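Local structure of thiazoline oxidase/subtilisin-like protease (Prochloron didemni, 4H6X) at residues A7-H11 / H24-L28. The protein is a subtilisin-like protease of patellamide maturation, belonging to a family of transamidating proteases, and probably cleaves precursor peptides and joins their ends into macrocycles. Numbering follows the deposited sequence.
Sequences ALHPH and HNQTL
N25 and L8 illustrate how one amide side chain can tether an irregular N-terminal segment to a short helix. N25 CB stands 4.2 Å from L8 CD1, at the margin of contact; chi1 of -70° sets CG beside the backbone N and within 3.5 Å of L8 CD1. OD1 accepts the hydrogen bond from L8 N at 2.7 Å. The donor is tilted 25° from the carbonyl plane, with an N-H...O angle of 149°. ND2 lies against L8 CD1 at 3.7 Å. OD1 also accepts a hydrogen bond from a water, which accepts one from H9 N at 2.9 Å, so one oxygen holds L8 N directly and H9 N through the water. In this subtilase fold, built round a parallel sheet, the peripheral contact packs the leading loop on helix 20-26, whose H24 reaches L286 of helix 273-293. L28 sets CD1 over one face of the H9 imidazole, a CH-pi contact 3.9 Å from the ring centroid, and L28 CD2 lies against H9 CG and ND1. H9 ND1 is buried without a polar partner. The H11 and H24 rings meet obliquely, centroids 5.6 Å apart, and both meet F126; L13 N is hydrogen-bonded to H11 ND1.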
loop_
_atom_site.group_PDB
_atom_site.type_symbol
_atom_site.label_atom_id
_atom_site.label_comp_id
_atom_site.label_asym_id
_atom_site.label_seq_id
_atom_site.Cartn_x
_atom_site.Cartn_y
_atom_site.Cartn_z
ATOM N N ALA A 7 -19.041 -13.718 -4.943
ATOM C CA ALA A 7 -17.795 -13.368 -4.168
ATOM C C ALA A 7 -17.198 -14.574 -3.433
ATOM O O ALA A 7 -17.557 -14.860 -2.295
ATOM C CB ALA A 7 -18.063 -12.220 -3.201
ATOM N N LEU A 8 -16.295 -15.288 -4.098
ATOM C CA LEU A 8 -15.606 -16.434 -3.489
ATOM C C LEU A 8 -14.734 -16.033 -2.288
ATOM O O LEU A 8 -14.458 -16.856 -1.411
ATOM C CB LEU A 8 -14.762 -17.191 -4.530
ATOM C CG LEU A 8 -15.432 -18.130 -5.541
ATOM C CD1 LEU A 8 -16.430 -17.413 -6.438
ATOM C CD2 LEU A 8 -14.384 -18.838 -6.391
ATOM N N HIS A 9 -14.305 -14.771 -2.251
ATOM C CA HIS A 9 -13.471 -14.283 -1.155
ATOM C C HIS A 9 -13.926 -12.902 -0.705
ATOM O O HIS A 9 -13.306 -11.895 -1.070
ATOM C CB HIS A 9 -12.004 -14.270 -1.577
ATOM C CG HIS A 9 -11.502 -15.603 -2.041
ATOM N ND1 HIS A 9 -11.518 -15.986 -3.365
ATOM C CD2 HIS A 9 -10.992 -16.652 -1.354
ATOM C CE1 HIS A 9 -11.023 -17.205 -3.477
ATOM N NE2 HIS A 9 -10.696 -17.632 -2.270
ATOM N N PRO A 10 -15.021 -12.850 0.085
ATOM C CA PRO A 10 -15.596 -11.587 0.539
ATOM C C PRO A 10 -14.527 -10.700 1.172
ATOM O O PRO A 10 -13.780 -11.149 2.039
ATOM C CB PRO A 10 -16.621 -12.020 1.596
ATOM C CG PRO A 10 -16.970 -13.421 1.234
ATOM C CD PRO A 10 -15.721 -14.015 0.667
ATOM N N HIS A 11 -14.455 -9.458 0.717
ATOM C CA HIS A 11 -13.471 -8.510 1.206
ATOM C C HIS A 11 -14.219 -7.286 1.674
ATOM O O HIS A 11 -15.243 -6.929 1.096
ATOM C CB HIS A 11 -12.489 -8.131 0.088
ATOM C CG HIS A 11 -11.322 -7.319 0.561
ATOM N ND1 HIS A 11 -11.399 -5.958 0.762
ATOM C CD2 HIS A 11 -10.055 -7.676 0.878
ATOM C CE1 HIS A 11 -10.230 -5.513 1.188
ATOM N NE2 HIS A 11 -9.397 -6.536 1.267
ATOM N N HIS A 24 -10.992 -10.896 -7.378
ATOM C CA HIS A 24 -10.627 -11.876 -6.324
ATOM C C HIS A 24 -11.029 -13.301 -6.708
ATOM O O HIS A 24 -10.307 -14.263 -6.416
ATOM C CB HIS A 24 -11.215 -11.519 -4.955
ATOM C CG HIS A 24 -10.391 -10.542 -4.166
ATOM N ND1 HIS A 24 -9.032 -10.391 -4.343
ATOM C CD2 HIS A 24 -10.736 -9.689 -3.175
ATOM C CE1 HIS A 24 -8.582 -9.469 -3.509
ATOM N NE2 HIS A 24 -9.595 -9.028 -2.788
ATOM N N ASN A 25 -12.167 -13.429 -7.393
ATOM C CA ASN A 25 -12.625 -14.741 -7.862
ATOM C C ASN A 25 -11.658 -15.395 -8.827
ATOM O O ASN A 25 -11.635 -16.616 -8.943
ATOM C CB ASN A 25 -14.014 -14.645 -8.496
ATOM C CG ASN A 25 -15.093 -14.365 -7.475
ATOM O OD1 ASN A 25 -14.852 -14.444 -6.267
ATOM N ND2 ASN A 25 -16.285 -14.028 -7.946
ATOM N N GLN A 26 -10.861 -14.573 -9.508
ATOM C CA GLN A 26 -9.883 -15.055 -10.489
ATOM C C GLN A 26 -8.470 -15.225 -9.903
ATOM O O GLN A 26 -7.761 -16.180 -10.246
ATOM C CB GLN A 26 -9.850 -14.119 -11.696
ATOM C CG GLN A 26 -11.214 -13.924 -12.340
ATOM C CD GLN A 26 -11.132 -13.330 -13.730
ATOM O OE1 GLN A 26 -10.380 -13.805 -14.574
ATOM N NE2 GLN A 26 -11.919 -12.292 -13.976
ATOM N N THR A 27 -8.066 -14.294 -9.029
ATOM C CA THR A 27 -6.756 -14.369 -8.366
ATOM C C THR A 27 -6.745 -13.698 -6.977
ATOM O O THR A 27 -7.462 -12.715 -6.735
ATOM C CB THR A 27 -5.597 -13.842 -9.280
ATOM O OG1 THR A 27 -4.319 -14.122 -8.682
ATOM C CG2 THR A 27 -5.711 -12.347 -9.567
ATOM N N LEU A 28 -5.960 -14.260 -6.063
ATOM C CA LEU A 28 -5.616 -13.560 -4.821
ATOM C C LEU A 28 -4.134 -13.172 -4.859
ATOM O O LEU A 28 -3.552 -12.801 -3.843
ATOM C CB LEU A 28 -5.926 -14.408 -3.578
ATOM C CG LEU A 28 -7.377 -14.784 -3.258
ATOM C CD1 LEU A 28 -7.427 -15.555 -1.944
ATOM C CD2 LEU A 28 -8.315 -13.581 -3.211
HETATM O O HOH W 1 -14.458 -12.595 -4.104
#